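PDB 1NTH: monomethylamine methyltransferase MtmB1 from Methanosarcina barkeri, which catalyses methyl transfer from monomethylamine to the corrinoid cofactor of its partner protein MtmC, feeding methanogenesis from methylamine. Local coordinates for residues Ala122-Gln127 with Glu362-Val367; Trp293-Pro298 with Gly331-Pro336; Ala351-Asp356 with Glu388-Thr393. One frame throughout, in Å; residues are numbered along the deposited sequence.

How the contacts relate
Three contacts follow one side of the TIM barrel. Contacts 1 and 2, with centres about 10 Å apart, lie in one parallel sheet: strands 330-333 and 363-366 are neighbours, and the probable hydrogen bond Ser-365 N to Asn-332 O, 2.9 Å, ties one contact to the other. Contact 3 packs two helices outside the barrel wall, its centre about 9 Å from contact 1, where Leu-364 CD1 touches Ala-390 CB at 3.8 Å. Contacts 2 and 3, about 14 Å apart, meet through Gln-333 O and Gln-352 NE2 at 2.7 Å. Ser-365 OG is also hydrogen-bonded to the pyrrolysine at position 202, the UAG-encoded residue that probably marks the substrate pocket inside the barrel.

Contact 1 of 3, residues Ala122-Gln127 with Glu362-Val367; sequences AKPIVQ and EILSGV
Ile-125, Val-126 and Gln-127 pair with Ile-363, Leu-364 and Ser-365 as parallel strands whose axes diverge by 18°. Ile-125 N gives to Glu-362 O at 2.8 Å, and Leu-364 N returns to Ile-125 O at 2.9 Å, its N-H...O angle 165°. One step on, Gln-127 N reaches Leu-364 O at 2.7 Å and Gly-366 N reaches Gln-127 O at 3.0 Å.

On the face of Ile-125, Gln-127, Ile-363 and Ser-365, the CB of Ile-125 rests 4.0 Å from CG1 of Ile-363, while CG2 of Ile-363 lies 3.9 Å from CB of Gln-127. Gln-127 puts CG opposite its own nitrogen (chi1 180°) and runs on extended, which carries its amide alongside Ser-365. There OE1 lies 3.0 Å from Ser-365 OG, a hydroxyl with a single proton to give and another acceptor within reach; it is hydrogen-bonded to O2 of the pyrrolysine at position 202. NE2 of Gln-127 holds Thr-155 OG1. With an alanine here, the hydroxyls of Ser-365 and Thr-155 would probably each lose a polar neighbour, and the serine would be freer to turn beside the pyrrolysine.

Val-126 and Leu-364 occupy the other face. Just ahead of the strand, the ring of Pro-124 presents CG to Leu-364, 3.8 Å from CD1, the two side chains crossing obliquely.

Strand 363-366 has strand 125-128 on one flank and strand 330-333 on the other, and strand 125-128 is paired in turn with strand 155-156. Leu-364 leans on helix 343-359, Val-126 on Met-386 of helix 380-393, and Pro-124 touches both helices, while the side chains of Gln-127 and Ile-363 touch Trp-293 of strand 293-300.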
loop_
_atom_site.group_PDB
_atom_site.type_symbol
_atom_site.label_atom_id
_atom_site.label_comp_id
_atom_site.label_asym_id
_atom_site.label_seq_id
_atom_site.Cartn_x
_atom_site.Cartn_y
_atom_site.Cartn_z
ATOM N N ALA A 122 23.247 -26.087 8.733
ATOM C CA ALA A 122 22.323 -24.977 8.933
ATOM C C ALA A 122 21.264 -25.344 9.964
ATOM O O ALA A 122 20.827 -26.489 10.045
ATOM C CB ALA A 122 21.657 -24.603 7.614
ATOM N N LYS A 123 20.859 -24.359 10.754
ATOM C CA LYS A 123 19.851 -24.561 11.786
ATOM C C LYS A 123 18.446 -24.420 11.200
ATOM O O LYS A 123 18.205 -23.588 10.327
ATOM C CB LYS A 123 20.042 -23.526 12.896
ATOM C CG LYS A 123 19.088 -23.649 14.071
ATOM C CD LYS A 123 19.266 -22.474 15.028
ATOM C CE LYS A 123 18.392 -22.618 16.268
ATOM N NZ LYS A 123 18.470 -21.407 17.139
ATOM N N PRO A 124 17.503 -25.253 11.652
ATOM C CA PRO A 124 16.155 -25.109 11.101
ATOM C C PRO A 124 15.492 -23.856 11.666
ATOM O O PRO A 124 15.995 -23.244 12.612
ATOM C CB PRO A 124 15.454 -26.392 11.554
ATOM C CG PRO A 124 16.168 -26.750 12.813
ATOM C CD PRO A 124 17.613 -26.473 12.470
ATOM N N ILE A 125 14.374 -23.470 11.065
ATOM C CA ILE A 125 13.615 -22.315 11.517
ATOM C C ILE A 125 12.861 -22.732 12.772
ATOM O O ILE A 125 12.264 -23.811 12.815
ATOM C CB ILE A 125 12.602 -21.868 10.434
ATOM C CG1 ILE A 125 13.353 -21.302 9.228
ATOM C CG2 ILE A 125 11.616 -20.858 11.010
ATOM C CD1 ILE A 125 14.276 -20.144 9.564
ATOM N N VAL A 126 12.895 -21.884 13.793
ATOM C CA VAL A 126 12.209 -22.171 15.047
ATOM C C VAL A 126 10.870 -21.443 15.092
ATOM O O VAL A 126 10.813 -20.218 15.216
ATOM C CB VAL A 126 13.069 -21.742 16.256
ATOM C CG1 VAL A 126 12.317 -21.997 17.558
ATOM C CG2 VAL A 126 14.384 -22.510 16.251
ATOM N N GLN A 127 9.792 -22.208 14.967
ATOM C CA GLN A 127 8.447 -21.654 15.005
ATOM C C GLN A 127 7.904 -21.941 16.397
ATOM O O GLN A 127 7.464 -23.052 16.684
ATOM C CB GLN A 127 7.577 -22.316 13.938
ATOM C CG GLN A 127 6.147 -21.807 13.895
ATOM C CD GLN A 127 5.488 -22.094 12.565
ATOM O OE1 GLN A 127 4.849 -23.136 12.372
ATOM N NE2 GLN A 127 5.661 -21.177 11.624
ATOM N N GLU A 362 12.974 -28.451 7.982
ATOM C CA GLU A 362 13.257 -27.038 7.761
ATOM C C GLU A 362 12.644 -26.179 8.860
ATOM O O GLU A 362 13.160 -25.108 9.176
ATOM C CB GLU A 362 12.707 -26.574 6.410
ATOM C CG GLU A 362 13.524 -26.988 5.194
ATOM C CD GLU A 362 13.377 -28.452 4.828
ATOM O OE1 GLU A 362 12.292 -29.028 5.057
ATOM O OE2 GLU A 362 14.347 -29.024 4.288
ATOM N N ILE A 363 11.543 -26.650 9.439
ATOM C CA ILE A 363 10.850 -25.905 10.483
ATOM C C ILE A 363 10.474 -26.769 11.688
ATOM O O ILE A 363 10.021 -27.903 11.533
ATOM C CB ILE A 363 9.553 -25.271 9.922
ATOM C CG1 ILE A 363 9.893 -24.310 8.775
ATOM C CG2 ILE A 363 8.803 -24.542 11.033
ATOM C CD1 ILE A 363 8.671 -23.772 8.038
ATOM N N LEU A 364 10.677 -26.226 12.885
ATOM C CA LEU A 364 10.316 -26.908 14.129
ATOM C C LEU A 364 9.170 -26.078 14.704
ATOM O O LEU A 364 9.347 -24.894 14.993
ATOM C CB LEU A 364 11.493 -26.913 15.109
ATOM C CG LEU A 364 12.844 -27.393 14.577
ATOM C CD1 LEU A 364 13.848 -27.454 15.728
ATOM C CD2 LEU A 364 12.686 -28.758 13.935
ATOM N N SER A 365 8.000 -26.690 14.872
ATOM C CA SER A 365 6.830 -25.973 15.381
ATOM C C SER A 365 6.411 -26.507 16.756
ATOM O O SER A 365 5.800 -27.571 16.857
ATOM C CB SER A 365 5.676 -26.119 14.377
ATOM O OG SER A 365 4.666 -25.144 14.579
ATOM N N GLY A 366 6.744 -25.760 17.808
ATOM C CA GLY A 366 6.410 -26.184 19.162
ATOM C C GLY A 366 6.321 -25.022 20.136
ATOM O O GLY A 366 6.570 -23.883 19.753
ATOM N N VAL A 367 6.028 -25.288 21.409
ATOM C CA VAL A 367 5.818 -26.636 21.932
ATOM C C VAL A 367 4.453 -26.743 22.614
ATOM O O VAL A 367 4.130 -25.945 23.491
ATOM C CB VAL A 367 6.916 -26.972 22.970
ATOM C CG1 VAL A 367 6.654 -28.329 23.601
ATOM C CG2 VAL A 367 8.290 -26.933 22.303
#

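Contact 2 of 3, residues Trp293-Pro298 with Gly331-Pro336; sequences WHLDGP and GNQYYP
Trp-293 lays the edge of its indole against the backbone of Gly-331, CE3 standing 3.9 Å from Gly-331 N near the ring plane. Its CG sits between the backbone nitrogen and the carbonyl carbon (chi1 65°), and this brings the edge of the six-membered ring up to the glycine, where a CB would clash with CZ3. NE1 is spoken for by Ser-227.

His-294 joins through its carbonyl, taking Gly-331 N at 2.9 Å, while its ring turns to Asp-258. Leu-295 follows with CD1 over the peptide between Gly-331 and Asn-332, 3.6 Å from Asn-332 N. Asp-296 N continues the parallel pairing with a nearly straight bond to Gly-331 O, 2.8 Å at 175°.

The carbonyl of Asp-296 receives Gln-333 N from above its plane, at 3.1 Å. A second bond to it, from Gln-333 NE2, arrives at the other face of that plane but belongs to one of two deposited conformers and is doubtful. With CG beside its own carbonyl carbon, Asp-296 brings OD1 to the next N-H, and Gly-297 N meets it from above the carboxylate plane at 2.6 Å, while OD2 makes a salt bridge with Arg-361. Pro-298 brings CD to within 3.7 Å of Asn-332 OD1.

These are the two parallel strands of a beta-alpha-beta unit connected through helix 309-325, neighbours in the barrel wall. Apolar cover from Trp-293 and Leu-295 at the start gives way to polar groups with fixed partners. Asp-296 is held by Arg-361 and Asn-332 ND2 by Asp-356, which probably leaves both little freedom to rotate.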
loop_
_atom_site.group_PDB
_atom_site.type_symbol
_atom_site.label_atom_id
_atom_site.label_comp_id
_atom_site.label_asym_id
_atom_site.label_seq_id
_atom_site.Cartn_x
_atom_site.Cartn_y
_atom_site.Cartn_z
ATOM N N TRP A 293 4.717 -25.984 2.119
ATOM C CA TRP A 293 5.470 -26.874 2.993
ATOM C C TRP A 293 4.506 -27.776 3.753
ATOM O O TRP A 293 3.312 -27.483 3.851
ATOM C CB TRP A 293 6.396 -26.101 3.956
ATOM C CG TRP A 293 5.762 -25.210 4.997
ATOM C CD1 TRP A 293 5.244 -23.959 4.809
ATOM C CD2 TRP A 293 5.724 -25.449 6.412
ATOM N NE1 TRP A 293 4.904 -23.395 6.018
ATOM C CE2 TRP A 293 5.187 -24.290 7.019
ATOM C CE3 TRP A 293 6.099 -26.527 7.225
ATOM C CZ2 TRP A 293 5.015 -24.180 8.405
ATOM C CZ3 TRP A 293 5.928 -26.418 8.605
ATOM C CH2 TRP A 293 5.391 -25.251 9.179
ATOM N N HIS A 294 5.025 -28.887 4.263
ATOM C CA HIS A 294 4.202 -29.848 4.984
ATOM C C HIS A 294 4.658 -30.033 6.420
ATOM O O HIS A 294 5.847 -30.214 6.687
ATOM C CB HIS A 294 4.245 -31.203 4.272
ATOM C CG HIS A 294 3.529 -32.293 5.009
ATOM N ND1 HIS A 294 2.154 -32.378 5.062
ATOM C CD2 HIS A 294 3.999 -33.326 5.746
ATOM C CE1 HIS A 294 1.808 -33.419 5.800
ATOM N NE2 HIS A 294 2.909 -34.011 6.227
ATOM N N LEU A 295 3.697 -29.998 7.337
ATOM C CA LEU A 295 3.976 -30.172 8.751
ATOM C C LEU A 295 3.572 -31.582 9.175
ATOM O O LEU A 295 2.419 -31.982 9.012
ATOM C CB LEU A 295 3.191 -29.157 9.577
ATOM C CG LEU A 295 3.423 -29.239 11.088
ATOM C CD1 LEU A 295 4.833 -28.777 11.431
ATOM C CD2 LEU A 295 2.404 -28.378 11.789
ATOM N N ASP A 296 4.532 -32.322 9.715
ATOM C CA ASP A 296 4.309 -33.691 10.175
ATOM C C ASP A 296 4.028 -33.639 11.676
ATOM O O ASP A 296 4.023 -32.565 12.283
ATOM C CB ASP A 296 5.569 -34.518 9.894
ATOM C CG ASP A 296 5.346 -36.019 10.012
ATOM O OD1 ASP A 296 4.229 -36.461 10.363
ATOM O OD2 ASP A 296 6.317 -36.759 9.745
ATOM N N GLY A 297 3.791 -34.802 12.271
ATOM C CA GLY A 297 3.531 -34.869 13.695
ATOM C C GLY A 297 3.089 -36.266 14.088
ATOM O O GLY A 297 1.982 -36.437 14.594
ATOM N N PRO A 298 3.931 -37.289 13.867
ATOM C CA PRO A 298 3.552 -38.663 14.228
ATOM C C PRO A 298 3.223 -38.713 15.712
ATOM O O PRO A 298 3.993 -38.228 16.534
ATOM C CB PRO A 298 4.805 -39.470 13.891
ATOM C CG PRO A 298 5.473 -38.649 12.815
ATOM C CD PRO A 298 5.307 -37.248 13.348
ATOM N N GLY A 331 8.233 -29.662 8.154
ATOM C CA GLY A 331 8.478 -29.341 9.543
ATOM C C GLY A 331 7.837 -30.410 10.399
ATOM O O GLY A 331 7.185 -31.315 9.874
ATOM N N ASN A 332 8.031 -30.323 11.709
ATOM C CA ASN A 332 7.427 -31.285 12.626
ATOM C C ASN A 332 6.869 -30.511 13.814
ATOM O O ASN A 332 7.413 -29.469 14.194
ATOM C CB ASN A 332 8.458 -32.324 13.083
ATOM C CG ASN A 332 7.804 -33.598 13.608
ATOM O OD1 ASN A 332 6.584 -33.758 13.528
ATOM N ND2 ASN A 332 8.611 -34.509 14.139
ATOM N N GLN A 333 5.780 -31.019 14.390
ATOM C CA GLN A 333 5.105 -30.381 15.518
ATOM C C GLN A 333 5.368 -31.135 16.821
ATOM O O GLN A 333 5.515 -32.356 16.827
ATOM C CB GLN A 333 3.602 -30.272 15.255
ATOM C CG GLN A 333 2.942 -31.551 14.804
ATOM C CD GLN A 333 1.503 -31.337 14.381
ATOM O OE1 GLN A 333 0.625 -31.113 15.210
ATOM N NE2 GLN A 333 1.257 -31.394 13.083
ATOM N N TYR A 334 5.416 -30.385 17.918
ATOM C CA TYR A 334 5.757 -30.910 19.244
ATOM C C TYR A 334 4.647 -31.083 20.280
ATOM O O TYR A 334 4.022 -30.107 20.694
ATOM C CB TYR A 334 6.839 -30.004 19.853
ATOM C CG TYR A 334 8.153 -30.016 19.103
ATOM C CD1 TYR A 334 8.211 -29.718 17.737
ATOM C CD2 TYR A 334 9.334 -30.377 19.749
ATOM C CE1 TYR A 334 9.412 -29.794 17.036
ATOM C CE2 TYR A 334 10.536 -30.452 19.062
ATOM C CZ TYR A 334 10.570 -30.167 17.705
ATOM O OH TYR A 334 11.752 -30.302 17.018
ATOM N N TYR A 335 4.440 -32.329 20.714
ATOM C CA TYR A 335 3.445 -32.677 21.735
ATOM C C TYR A 335 4.055 -33.506 22.863
ATOM O O TYR A 335 3.962 -34.733 22.851
ATOM C CB TYR A 335 2.279 -33.457 21.130
ATOM C CG TYR A 335 1.256 -32.607 20.424
ATOM C CD1 TYR A 335 1.355 -32.347 19.058
ATOM C CD2 TYR A 335 0.163 -32.089 21.118
ATOM C CE1 TYR A 335 0.383 -31.598 18.399
ATOM C CE2 TYR A 335 -0.811 -31.339 20.470
ATOM C CZ TYR A 335 -0.698 -31.101 19.113
ATOM O OH TYR A 335 -1.689 -30.397 18.470
ATOM N N PRO A 336 4.692 -32.854 23.846
ATOM C CA PRO A 336 5.287 -33.605 24.958
ATOM C C PRO A 336 4.189 -34.053 25.925
ATOM O O PRO A 336 3.107 -33.462 25.958
ATOM C CB PRO A 336 6.211 -32.583 25.621
ATOM C CG PRO A 336 6.468 -31.564 24.538
ATOM C CD PRO A 336 5.132 -31.449 23.867
#

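Contact 3 of 3, residues Ala351-Asp356 with Glu388-Thr393; sequences AQSITD and EVARAT
Val-389 pushes CG1 against CG1 of Ile-354 at 3.4 Å, tighter than usual van der Waals contact, the two side chains slanting past each other. The same valine methyl also lies 3.8 Å from CB of Ser-353, so it fills the angle between the serine and the isoleucine. Ala-390 comes next, its CB 3.6 Å from Ser-353 OG. That hydroxyl is also 3.3 Å from Ala-390 N, but the angle is too poor for a bond; its partner is Met-386 O, one turn earlier on the same helix.

Thr-393 ends the walk, lying across Ile-354 at about a right angle. Its OG1, opposite its own carbonyl carbon (chi1 -57°), turns back to Val-389 O at 2.8 Å and shows a flank to Ile-354 CG1 at 3.4 Å. Val-389 O therefore accepts both OG1 and the helical N-H of Thr-393, from opposite faces of its plane.

Small side chains let the helix axes approach to 8.4 Å, crossing at -40°. Leu-364 of strand 363-366 touches both Ser-353 and Ala-390, joining the pair of helices to the barrel wall, while Val-401 and Leu-405 of helix 398-410 cover Ile-354.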
loop_
_atom_site.group_PDB
_atom_site.type_symbol
_atom_site.label_atom_id
_atom_site.label_comp_id
_atom_site.label_asym_id
_atom_site.label_seq_id
_atom_site.Cartn_x
_atom_site.Cartn_y
_atom_site.Cartn_z
ATOM N N ALA A 351 14.541 -34.225 22.723
ATOM C CA ALA A 351 14.715 -35.431 21.925
ATOM C C ALA A 351 14.131 -35.212 20.533
ATOM O O ALA A 351 14.722 -35.628 19.535
ATOM C CB ALA A 351 14.032 -36.620 22.600
ATOM N N GLN A 352 12.979 -34.553 20.460
ATOM C CA GLN A 352 12.369 -34.320 19.159
ATOM C C GLN A 352 13.144 -33.285 18.349
ATOM O O GLN A 352 13.253 -33.406 17.132
ATOM C CB GLN A 352 10.913 -33.881 19.303
ATOM C CG GLN A 352 10.181 -33.928 17.975
ATOM C CD GLN A 352 8.705 -33.652 18.099
ATOM O OE1 GLN A 352 8.097 -33.910 19.141
ATOM N NE2 GLN A 352 8.108 -33.143 17.026
ATOM N N SER A 353 13.682 -32.272 19.021
ATOM C CA SER A 353 14.456 -31.249 18.324
ATOM C C SER A 353 15.718 -31.876 17.730
ATOM O O SER A 353 16.132 -31.537 16.621
ATOM C CB SER A 353 14.827 -30.117 19.284
ATOM O OG SER A 353 15.577 -29.115 18.616
ATOM N N ILE A 354 16.329 -32.800 18.464
ATOM C CA ILE A 354 17.525 -33.471 17.970
ATOM C C ILE A 354 17.157 -34.279 16.724
ATOM O O ILE A 354 17.825 -34.198 15.694
ATOM C CB ILE A 354 18.115 -34.423 19.039
ATOM C CG1 ILE A 354 18.686 -33.606 20.200
ATOM C CG2 ILE A 354 19.177 -35.325 18.415
ATOM C CD1 ILE A 354 19.059 -34.443 21.420
ATOM N N THR A 355 16.075 -35.043 16.826
ATOM C CA THR A 355 15.609 -35.872 15.721
ATOM C C THR A 355 15.238 -35.048 14.489
ATOM O O THR A 355 15.673 -35.354 13.376
ATOM C CB THR A 355 14.381 -36.701 16.141
ATOM O OG1 THR A 355 14.711 -37.487 17.294
ATOM C CG2 THR A 355 13.937 -37.619 15.008
ATOM N N ASP A 356 14.435 -34.007 14.691
ATOM C CA ASP A 356 13.999 -33.156 13.587
ATOM C C ASP A 356 15.149 -32.416 12.911
ATOM O O ASP A 356 15.214 -32.331 11.685
ATOM C CB ASP A 356 12.964 -32.138 14.073
ATOM C CG ASP A 356 11.645 -32.783 14.459
ATOM O OD1 ASP A 356 11.366 -33.904 13.974
ATOM O OD2 ASP A 356 10.884 -32.162 15.232
ATOM N N GLU A 388 17.695 -24.020 21.210
ATOM C CA GLU A 388 19.084 -24.239 21.617
ATOM C C GLU A 388 19.554 -25.634 21.230
ATOM O O GLU A 388 20.690 -25.823 20.792
ATOM C CB GLU A 388 19.246 -24.053 23.127
ATOM C CG GLU A 388 19.260 -22.602 23.573
ATOM C CD GLU A 388 20.177 -22.377 24.761
ATOM O OE1 GLU A 388 19.776 -22.690 25.903
ATOM O OE2 GLU A 388 21.312 -21.898 24.543
ATOM N N VAL A 389 18.671 -26.611 21.397
ATOM C CA VAL A 389 18.997 -27.986 21.062
ATOM C C VAL A 389 19.184 -28.137 19.555
ATOM O O VAL A 389 20.044 -28.895 19.103
ATOM C CB VAL A 389 17.901 -28.948 21.567
ATOM C CG1 VAL A 389 18.147 -30.354 21.038
ATOM C CG2 VAL A 389 17.900 -28.960 23.095
ATOM N N ALA A 390 18.389 -27.408 18.775
ATOM C CA ALA A 390 18.515 -27.473 17.322
ATOM C C ALA A 390 19.890 -26.950 16.911
ATOM O O ALA A 390 20.549 -27.520 16.042
ATOM C CB ALA A 390 17.412 -26.648 16.655
ATOM N N ARG A 391 20.323 -25.860 17.538
ATOM C CA ARG A 391 21.628 -25.288 17.231
ATOM C C ARG A 391 22.729 -26.292 17.565
ATOM O O ARG A 391 23.659 -26.491 16.785
ATOM C CB ARG A 391 21.860 -24.005 18.035
ATOM C CG ARG A 391 23.195 -23.340 17.731
ATOM C CD ARG A 391 23.473 -22.161 18.659
ATOM N NE ARG A 391 23.678 -22.585 20.039
ATOM C CZ ARG A 391 22.836 -22.330 21.036
ATOM N NH1 ARG A 391 21.721 -21.650 20.809
ATOM N NH2 ARG A 391 23.112 -22.756 22.261
ATOM N N ALA A 392 22.612 -26.924 18.729
ATOM C CA ALA A 392 23.598 -27.903 19.174
ATOM C C ALA A 392 23.658 -29.141 18.281
ATOM O O ALA A 392 24.727 -29.711 18.066
ATOM C CB ALA A 392 23.297 -28.316 20.612
ATOM N N THR A 393 22.506 -29.549 17.757
ATOM C CA THR A 393 22.414 -30.732 16.904
ATOM C C THR A 393 22.891 -30.516 15.467
ATOM O O THR A 393 23.433 -31.429 14.844
ATOM C CB THR A 393 20.959 -31.250 16.860
ATOM O OG1 THR A 393 20.515 -31.523 18.193
ATOM C CG2 THR A 393 20.861 -32.527 16.033
#